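Local coordinates for radical SAM domain protein (Methanothrix thermoacetophila, PDB 6Y1X) that probably makes, as the radical SAM carbide synthase NifB, the carbide-containing iron-sulfur precursor of the nitrogenase iron-molybdenum cofactor, at residues 62-67 / 249-255; 91-95 / 127-132. All coordinates share one frame; numbering follows the deposited sequence.

Interaction 1: residues 62-67 / 249-255. With SF4 (iron/sulfur cluster), chain D; SO4 (sulfate ion), chain F.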
ATOM      1  N   GLN A  62      -3.369   2.921 -13.508  1.00 15.60           N
ATOM      2  CA  GLN A  62      -2.132   3.522 -13.992  1.00 16.49           C
ATOM      3  C   GLN A  62      -1.968   4.874 -13.315  1.00 19.57           C
ATOM      4  O   GLN A  62      -2.668   5.837 -13.652  1.00 21.47           O
ATOM      5  CB  GLN A  62      -2.116   3.665 -15.514  1.00 21.30           C
ATOM      6  CG  GLN A  62      -0.857   4.339 -16.035  1.00 18.47           C
ATOM      7  CD  GLN A  62       0.395   3.529 -15.744  1.00 22.64           C
ATOM      8  OE1 GLN A  62       0.583   2.436 -16.277  1.00 22.22           O
ATOM      9  NE2 GLN A  62       1.236   4.043 -14.856  1.00 17.65           N
ATOM     10  N   CYS A  63      -1.042   4.934 -12.365  1.00 15.27           N
ATOM     11  CA  CYS A  63      -0.698   6.173 -11.689  1.00 16.18           C
ATOM     12  C   CYS A  63       0.172   7.009 -12.617  1.00 17.10           C
ATOM     13  O   CYS A  63       0.979   6.470 -13.379  1.00 17.39           O
ATOM     14  CB  CYS A  63       0.067   5.870 -10.401  1.00 15.22           C
ATOM     15  SG  CYS A  63      -0.782   4.772  -9.255  1.00 21.05           S
ATOM     16  N   LYS A  64      -0.018   8.328 -12.582  1.00 15.33           N
ATOM     17  CA  LYS A  64       0.739   9.201 -13.471  1.00 17.59           C
ATOM     18  C   LYS A  64       2.199   9.353 -13.067  1.00 21.90           C
ATOM     19  O   LYS A  64       2.938  10.050 -13.769  1.00 16.17           O
ATOM     20  CB  LYS A  64       0.086  10.578 -13.551  1.00 18.78           C
ATOM     21  CG  LYS A  64      -1.263  10.599 -14.250  1.00 20.01           C
ATOM     22  CD  LYS A  64      -1.780  12.031 -14.339  1.00 18.72           C
ATOM     23  CE  LYS A  64      -3.252  12.080 -14.672  1.00 31.57           C
ATOM     24  NZ  LYS A  64      -3.462  11.762 -16.104  1.00 31.71           N
ATOM     25  N   TYR A  65       2.625   8.743 -11.960  1.00 18.67           N
ATOM     26  CA  TYR A  65       4.016   8.762 -11.520  1.00 21.84           C
ATOM     27  C   TYR A  65       4.694   7.408 -11.687  1.00 19.45           C
ATOM     28  O   TYR A  65       5.826   7.231 -11.225  1.00 23.26           O
ATOM     29  CB  TYR A  65       4.126   9.232 -10.066  1.00 15.06           C
ATOM     30  CG  TYR A  65       3.239   8.493  -9.088  1.00 15.42           C
ATOM     31  CD1 TYR A  65       3.625   7.271  -8.544  1.00 15.11           C
ATOM     32  CD2 TYR A  65       2.035   9.045  -8.669  1.00 14.78           C
ATOM     33  CE1 TYR A  65       2.811   6.599  -7.642  1.00 17.44           C
ATOM     34  CE2 TYR A  65       1.223   8.392  -7.764  1.00 15.49           C
ATOM     35  CZ  TYR A  65       1.613   7.169  -7.257  1.00 13.98           C
ATOM     36  OH  TYR A  65       0.806   6.527  -6.350  1.00 21.98           O
ATOM     37  N   CYS A  66       4.035   6.451 -12.331  1.00 17.73           N
ATOM     38  CA  CYS A  66       4.490   5.068 -12.372  1.00 19.55           C
ATOM     39  C   CYS A  66       4.897   4.669 -13.783  1.00 21.86           C
ATOM     40  O   CYS A  66       4.158   4.915 -14.743  1.00 20.90           O
ATOM     41  CB  CYS A  66       3.405   4.114 -11.871  1.00 21.06           C
ATOM     42  SG  CYS A  66       3.849   2.389 -12.111  1.00 19.81           S
ATOM     43  N   ILE A  67       6.083   4.071 -13.896  1.00 19.06           N
ATOM     44  CA  ILE A  67       6.483   3.280 -15.056  1.00 21.34           C
ATOM     45  C   ILE A  67       6.330   1.812 -14.667  1.00 25.03           C
ATOM     46  O   ILE A  67       6.947   1.355 -13.698  1.00 21.15           O
ATOM     47  CB  ILE A  67       7.922   3.599 -15.492  1.00 23.07           C
ATOM     48  CG1 ILE A  67       8.030   5.040 -16.005  1.00 19.41           C
ATOM     49  CG2 ILE A  67       8.368   2.634 -16.575  1.00 22.32           C
ATOM     50  CD1 ILE A  67       7.309   5.290 -17.310  1.00 23.83           C
ATOM     51  N   LEU A 249       6.963  12.574  -3.646  1.00 23.02           N
ATOM     52  CA  LEU A 249       6.942  12.161  -5.044  1.00 22.45           C
ATOM     53  C   LEU A 249       8.336  11.788  -5.528  1.00 22.44           C
ATOM     54  O   LEU A 249       9.315  12.484  -5.243  1.00 18.32           O
ATOM     55  CB  LEU A 249       6.377  13.285  -5.921  1.00 26.99           C
ATOM     56  CG  LEU A 249       6.509  13.099  -7.435  1.00 22.81           C
ATOM     57  CD1 LEU A 249       5.578  11.999  -7.928  1.00 23.82           C
ATOM     58  CD2 LEU A 249       6.250  14.390  -8.192  1.00 25.00           C
ATOM     59  N   ILE A 250       8.420  10.657  -6.224  1.00 24.66           N
ATOM     60  CA  ILE A 250       9.580  10.315  -7.041  1.00 27.90           C
ATOM     61  C   ILE A 250       9.208  10.701  -8.467  1.00 23.22           C
ATOM     62  O   ILE A 250       8.412   9.996  -9.103  1.00 25.88           O
ATOM     63  CB  ILE A 250       9.937   8.823  -6.940  1.00 30.96           C
ATOM     64  CG1 ILE A 250      10.177   8.414  -5.485  1.00 26.63           C
ATOM     65  CG2 ILE A 250      11.163   8.507  -7.795  1.00 27.43           C
ATOM     66  CD1 ILE A 250      11.404   9.048  -4.879  1.00 32.95           C
ATOM     67  N   PRO A 251       9.724  11.807  -8.996  1.00 22.88           N
ATOM     68  CA  PRO A 251       9.239  12.301 -10.296  1.00 20.16           C
ATOM     69  C   PRO A 251       9.523  11.304 -11.411  1.00 22.62           C
ATOM     70  O   PRO A 251      10.665  10.895 -11.626  1.00 19.12           O
ATOM     71  CB  PRO A 251      10.013  13.611 -10.491  1.00 21.79           C
ATOM     72  CG  PRO A 251      10.480  13.999  -9.127  1.00 21.98           C
ATOM     73  CD  PRO A 251      10.714  12.712  -8.389  1.00 18.22           C
ATOM     74  N   GLN A 252       8.471  10.925 -12.132  1.00 18.73           N
ATOM     75  CA  GLN A 252       8.556   9.845 -13.107  1.00 18.07           C
ATOM     76  C   GLN A 252       7.283   9.856 -13.937  1.00 18.46           C
ATOM     77  O   GLN A 252       6.255  10.383 -13.506  1.00 19.33           O
ATOM     78  CB  GLN A 252       8.749   8.489 -12.403  1.00 18.16           C
ATOM     79  CG  GLN A 252       8.933   7.247 -13.294  1.00 20.95           C
ATOM     80  CD  GLN A 252      10.038   7.389 -14.328  1.00 24.04           C
ATOM     81  OE1 GLN A 252       9.876   8.060 -15.349  1.00 23.76           O
ATOM     82  NE2 GLN A 252      11.185   6.785 -14.046  1.00 23.43           N
ATOM     83  N   TYR A 253       7.366   9.274 -15.134  1.00 21.17           N
ATOM     84  CA  TYR A 253       6.248   9.217 -16.087  1.00 20.44           C
ATOM     85  C   TYR A 253       5.707  10.637 -16.261  1.00 27.48           C
ATOM     86  O   TYR A 253       6.500  11.561 -16.485  1.00 27.71           O
ATOM     87  CB  TYR A 253       5.244   8.172 -15.612  1.00 16.87           C
ATOM     88  CG  TYR A 253       4.089   7.931 -16.561  1.00 23.90           C
ATOM     89  CD1 TYR A 253       4.256   8.040 -17.938  1.00 27.45           C
ATOM     90  CD2 TYR A 253       2.833   7.575 -16.079  1.00 23.10           C
ATOM     91  CE1 TYR A 253       3.202   7.807 -18.805  1.00 27.57           C
ATOM     92  CE2 TYR A 253       1.774   7.342 -16.938  1.00 19.76           C
ATOM     93  CZ  TYR A 253       1.963   7.463 -18.296  1.00 28.42           C
ATOM     94  OH  TYR A 253       0.905   7.245 -19.144  1.00 23.62           O
ATOM     95  N   LYS A 254       4.394  10.861 -16.159  1.00 20.97           N
ATOM     96  CA  LYS A 254       3.833  12.174 -16.450  1.00 24.59           C
ATOM     97  C   LYS A 254       4.166  13.203 -15.385  1.00 23.42           C
ATOM     98  O   LYS A 254       3.982  14.400 -15.629  1.00 23.54           O
ATOM     99  CB  LYS A 254       2.319  12.072 -16.632  1.00 21.40           C
ATOM    100  CG  LYS A 254       1.936  11.417 -17.945  1.00 18.97           C
ATOM    101  CD  LYS A 254       0.443  11.172 -18.046  1.00 24.10           C
ATOM    102  CE  LYS A 254       0.081  10.687 -19.450  1.00 28.19           C
ATOM    103  NZ  LYS A 254      -1.386  10.546 -19.624  1.00 35.34           N
ATOM    104  N   PHE A 255       4.694  12.779 -14.237  1.00 18.29           N
ATOM    105  CA  PHE A 255       5.123  13.702 -13.199  1.00 23.80           C
ATOM    106  C   PHE A 255       6.642  13.865 -13.190  1.00 18.94           C
ATOM    107  O   PHE A 255       7.205  14.343 -12.201  1.00 20.13           O
ATOM    108  CB  PHE A 255       4.638  13.223 -11.828  1.00 21.48           C
ATOM    109  CG  PHE A 255       3.143  13.316 -11.636  1.00 18.16           C
ATOM    110  CD1 PHE A 255       2.351  14.038 -12.511  1.00 17.64           C
ATOM    111  CD2 PHE A 255       2.534  12.686 -10.561  1.00 17.20           C
ATOM    112  CE1 PHE A 255       0.977  14.123 -12.327  1.00 19.96           C
ATOM    113  CE2 PHE A 255       1.158  12.767 -10.369  1.00 20.99           C
ATOM    114  CZ  PHE A 255       0.381  13.484 -11.254  1.00 17.50           C
TER
HETATM  115 FE1  SF4 D 302       2.224   1.529 -10.728  1.00 30.46          FE
HETATM  116 FE2  SF4 D 302       0.171   2.685  -9.422  1.00 31.68          FE
HETATM  117 FE3  SF4 D 302       1.644   0.748  -8.194  1.00 29.31          FE
HETATM  118 FE4  SF4 D 302      -0.047   0.109 -10.237  1.00 32.20          FE
HETATM  119  S1  SF4 D 302      -0.650   0.934  -8.176  1.00 17.35           S
HETATM  120  S2  SF4 D 302       2.110  -0.639  -9.971  1.00 16.68           S
HETATM  121  S3  SF4 D 302       0.138   1.950 -11.601  1.00 20.44           S
HETATM  122  S4  SF4 D 302       2.391   2.823  -8.835  1.00 17.64           S
HETATM  123  S   SO4 F 304      -2.602  13.876 -19.256  1.00 66.75           S
HETATM  124  O1  SO4 F 304      -2.946  12.636 -19.947  1.00 66.64           O
HETATM  125  O2  SO4 F 304      -2.236  13.592 -17.872  1.00 56.44           O
HETATM  126  O3  SO4 F 304      -1.471  14.501 -19.936  1.00 73.18           O
HETATM  127  O4  SO4 F 304      -3.747  14.783 -19.273  1.00 70.12           O
HETATM  128  O   HOH W   1       7.576   7.506  -8.976  1.00 24.31           O
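K64 O accepts weak backbone bonds from K254 N (2.9 Å) and F255 N. Beside them Y65 CA gives a CH···O contact to Q252 O, and a water bridges Y65 O and I250 O.

Side-chain packing adds to these bonds. K64 CB sits over one face of the F255 ring, a CH-pi contact 3.9 Å from the centroid, and phenylalanine suits the place by offering this methylene a flat face; F255 CD2 meets Y65 CB at 3.8 Å, and L249 CD1 reaches the same CB. An alanine in place of F255 would probably open a gap beside K64 CB and Y65 CB. The Y253 ring has C63 O in its plane at the edge, and Y253 CD2 approaches C66 O at 3.3 Å. I67 sets CD1 against Y253 CB and CG1 across the Q252 amide.

The 62-67 segment carries part of the CX3CX2C cluster motif of radical SAM enzymes: in the type I turn from C63 to C66, the thiolates bind two irons of one [4Fe-4S] cluster, C63 SG to FE2 and C66 SG to FE1, each at 2.3 Å; C59, the motif's first cysteine, and C72 complete the site. C63 O takes bonds from C66 N and, nearly straight (167°), from Q62 NE2; Q62's chain, bent at chi2 (63°), curls back to deliver that amide.

K64 NZ and K254 NZ share a sulfate, probably from crystallisation, and D178, which also accepts from Y253 OH. Y65 OH instead bonds N74 and N166.

Interaction 2: residues 91-95 / 127-132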
ATOM      1  N   LEU A  91       6.835 -19.481  -1.482  1.00 26.51           N
ATOM      2  CA  LEU A  91       6.898 -20.251  -0.244  1.00 27.56           C
ATOM      3  C   LEU A  91       8.301 -20.802  -0.017  1.00 41.22           C
ATOM      4  O   LEU A  91       8.791 -20.829   1.119  1.00 41.31           O
ATOM      5  CB  LEU A  91       5.869 -21.383  -0.269  1.00 34.13           C
ATOM      6  CG  LEU A  91       5.810 -22.241   0.995  1.00 39.33           C
ATOM      7  CD1 LEU A  91       5.424 -21.396   2.200  1.00 37.09           C
ATOM      8  CD2 LEU A  91       4.836 -23.391   0.811  1.00 41.56           C
ATOM      9  N   GLU A  92       8.959 -21.253  -1.088  1.00 39.83           N
ATOM     10  CA  GLU A  92      10.325 -21.747  -0.962  1.00 40.27           C
ATOM     11  C   GLU A  92      11.283 -20.643  -0.530  1.00 35.67           C
ATOM     12  O   GLU A  92      12.230 -20.899   0.222  1.00 37.63           O
ATOM     13  CB  GLU A  92      10.777 -22.359  -2.286  1.00 45.22           C
ATOM     14  CG  GLU A  92      10.037 -23.630  -2.655  1.00 52.07           C
ATOM     15  CD  GLU A  92      10.334 -24.084  -4.068  1.00 63.28           C
ATOM     16  OE1 GLU A  92       9.832 -25.158  -4.465  1.00 69.84           O
ATOM     17  OE2 GLU A  92      11.062 -23.366  -4.786  1.00 66.80           O
ATOM     18  N   ARG A  93      11.075 -19.412  -1.010  1.00 31.64           N
ATOM     19  CA  ARG A  93      11.932 -18.321  -0.554  1.00 38.64           C
ATOM     20  C   ARG A  93      11.709 -18.026   0.924  1.00 40.39           C
ATOM     21  O   ARG A  93      12.663 -17.721   1.650  1.00 46.66           O
ATOM     22  CB  ARG A  93      11.723 -17.062  -1.395  1.00 33.52           C
ATOM     23  CG  ARG A  93      12.689 -15.950  -0.986  1.00 38.11           C
ATOM     24  CD  ARG A  93      12.555 -14.710  -1.838  1.00 40.62           C
ATOM     25  NE  ARG A  93      13.117 -14.907  -3.172  1.00 46.43           N
ATOM     26  N   VAL A  94      10.458 -18.101   1.384  1.00 36.64           N
ATOM     27  CA  VAL A  94      10.175 -17.942   2.809  1.00 28.93           C
ATOM     28  C   VAL A  94      10.925 -18.992   3.617  1.00 34.22           C
ATOM     29  O   VAL A  94      11.546 -18.681   4.642  1.00 36.84           O
ATOM     30  CB  VAL A  94       8.660 -18.012   3.070  1.00 29.51           C
ATOM     31  CG1 VAL A  94       8.383 -17.916   4.552  1.00 27.58           C
ATOM     32  CG2 VAL A  94       7.955 -16.887   2.354  1.00 28.25           C
ATOM     33  N   ASP A  95      10.855 -20.252   3.182  1.00 35.47           N
ATOM     34  CA  ASP A  95      11.585 -21.325   3.853  1.00 47.02           C
ATOM     35  C   ASP A  95      13.049 -20.954   4.052  1.00 51.37           C
ATOM     36  O   ASP A  95      13.585 -21.055   5.161  1.00 45.24           O
ATOM     37  CB  ASP A  95      11.473 -22.625   3.054  1.00 48.93           C
ATOM     38  CG  ASP A  95      10.069 -23.201   3.061  1.00 50.86           C
ATOM     39  OD1 ASP A  95       9.333 -22.978   4.046  1.00 51.93           O
ATOM     40  OD2 ASP A  95       9.711 -23.903   2.091  1.00 52.22           O
ATOM     41  N   LEU A 127      -0.666 -20.178   1.519  1.00 28.42           N
ATOM     42  CA  LEU A 127       0.402 -21.147   1.748  1.00 31.23           C
ATOM     43  C   LEU A 127       1.297 -20.729   2.909  1.00 31.27           C
ATOM     44  O   LEU A 127       1.634 -21.553   3.768  1.00 32.32           O
ATOM     45  CB  LEU A 127       1.240 -21.323   0.482  1.00 31.22           C
ATOM     46  CG  LEU A 127       0.650 -22.077  -0.711  1.00 32.05           C
ATOM     47  CD1 LEU A 127       1.598 -21.989  -1.899  1.00 34.80           C
ATOM     48  CD2 LEU A 127       0.379 -23.531  -0.352  1.00 34.82           C
ATOM     49  N   VAL A 128       1.683 -19.454   2.958  1.00 27.36           N
ATOM     50  CA  VAL A 128       2.574 -18.985   4.017  1.00 33.12           C
ATOM     51  C   VAL A 128       1.887 -19.067   5.376  1.00 32.30           C
ATOM     52  O   VAL A 128       2.467 -19.557   6.352  1.00 30.26           O
ATOM     53  CB  VAL A 128       3.055 -17.555   3.712  1.00 32.15           C
ATOM     54  CG1 VAL A 128       3.775 -16.968   4.919  1.00 33.55           C
ATOM     55  CG2 VAL A 128       3.953 -17.556   2.485  1.00 27.53           C
ATOM     56  N   GLY A 129       0.649 -18.574   5.462  1.00 31.59           N
ATOM     57  CA  GLY A 129      -0.041 -18.541   6.743  1.00 29.10           C
ATOM     58  C   GLY A 129      -0.272 -19.921   7.324  1.00 32.84           C
ATOM     59  O   GLY A 129      -0.201 -20.116   8.540  1.00 38.62           O
ATOM     60  N   GLU A 130      -0.553 -20.898   6.464  1.00 32.13           N
ATOM     61  CA  GLU A 130      -0.839 -22.240   6.946  1.00 33.63           C
ATOM     62  C   GLU A 130       0.421 -22.942   7.435  1.00 35.89           C
ATOM     63  O   GLU A 130       0.359 -23.724   8.388  1.00 38.57           O
ATOM     64  CB  GLU A 130      -1.516 -23.049   5.843  1.00 37.31           C
ATOM     65  CG  GLU A 130      -2.973 -22.682   5.629  1.00 49.54           C
ATOM     66  CD  GLU A 130      -3.559 -23.317   4.385  1.00 62.77           C
ATOM     67  OE1 GLU A 130      -2.908 -24.211   3.806  1.00 66.15           O
ATOM     68  OE2 GLU A 130      -4.676 -22.922   3.987  1.00 67.78           O
ATOM     69  N   LYS A 131       1.567 -22.673   6.813  1.00 35.15           N
ATOM     70  CA  LYS A 131       2.808 -23.311   7.233  1.00 39.05           C
ATOM     71  C   LYS A 131       3.501 -22.567   8.368  1.00 38.08           C
ATOM     72  O   LYS A 131       4.131 -23.204   9.222  1.00 40.73           O
ATOM     73  CB  LYS A 131       3.749 -23.435   6.031  1.00 39.43           C
ATOM     74  CG  LYS A 131       5.045 -24.173   6.305  1.00 42.01           C
ATOM     75  CD  LYS A 131       5.811 -24.404   5.015  1.00 44.23           C
ATOM     76  CE  LYS A 131       7.138 -25.098   5.266  1.00 48.56           C
ATOM     77  NZ  LYS A 131       7.898 -25.285   4.003  1.00 48.10           N
ATOM     78  N   TYR A 132       3.383 -21.238   8.412  1.00 32.63           N
ATOM     79  CA  TYR A 132       4.074 -20.396   9.392  1.00 35.71           C
ATOM     80  C   TYR A 132       3.056 -19.469  10.043  1.00 38.98           C
ATOM     81  O   TYR A 132       3.010 -18.268   9.739  1.00 37.03           O
ATOM     82  CB  TYR A 132       5.195 -19.588   8.736  1.00 40.21           C
ATOM     83  CG  TYR A 132       6.282 -20.419   8.091  1.00 42.82           C
ATOM     84  CD1 TYR A 132       7.136 -21.199   8.858  1.00 45.27           C
ATOM     85  CD2 TYR A 132       6.449 -20.428   6.712  1.00 38.13           C
ATOM     86  CE1 TYR A 132       8.128 -21.960   8.271  1.00 43.28           C
ATOM     87  CE2 TYR A 132       7.443 -21.186   6.117  1.00 33.59           C
ATOM     88  CZ  TYR A 132       8.277 -21.949   6.901  1.00 37.47           C
ATOM     89  OH  TYR A 132       9.268 -22.707   6.315  1.00 38.01           O
TER
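This is helix-to-helix packing in the outer helical layer of the partial (beta/alpha)-barrel of radical SAM enzymes, where an apolar seam runs between helices 87-100 and 119-131 and a salt bridge closes its outer end. The axes of the two short helical segments approach to 10.6 Å, with 41° between their N-to-C directions.

L91 CD1 meets V128 CG2 at 4.1 Å and lies near the aliphatic CD of K131, whereas CD2 turns to L127 CB. V94, one helical turn on, divides its methyls. CG2 faces V128 CG2, and CG1, held anti to the backbone nitrogen (chi1 177°), runs alongside the Y132 ring in the opposite sense, 3.7 Å from CE2. Valine suits this spot because its two branches serve two neighbours.

K131 stretches out fully extended, its CG over one face of the Y132 ring, to bring NZ to the carboxylate of D95; NZ lies 3.0 Å from OD2 in a weak bond, and the nearer approach, to OD1, is less certain.

Beneath this seam V94 and V128 both rest on L53, which follows strand 49-52; V128 also touches L135, just before strand 136-141, and Y132 packs on L98 farther along helix 87-100.

Following the chain from its N terminus, strand 49-52 opens the parallel sheet and the 62-67 segment comes next, followed by helix 87-100. Strand 104-109 separates this helix from helix 119-131, so interaction 2 closes a short loop of 31 intervening residues around one strand of the sheet. The chain then runs through the remaining strands to 243-248, and the loop after it returns to 62-67, closing interaction 1 across 181 residues. The shorter loop thus lies wholly within the longer one, without crossing. Interaction 2 ties neighbouring helices near the first strands; interaction 1 joins the cluster-binding segment to the loop beyond the last. Their centres lie about 33 Å apart, on opposite sides of the chain's centre.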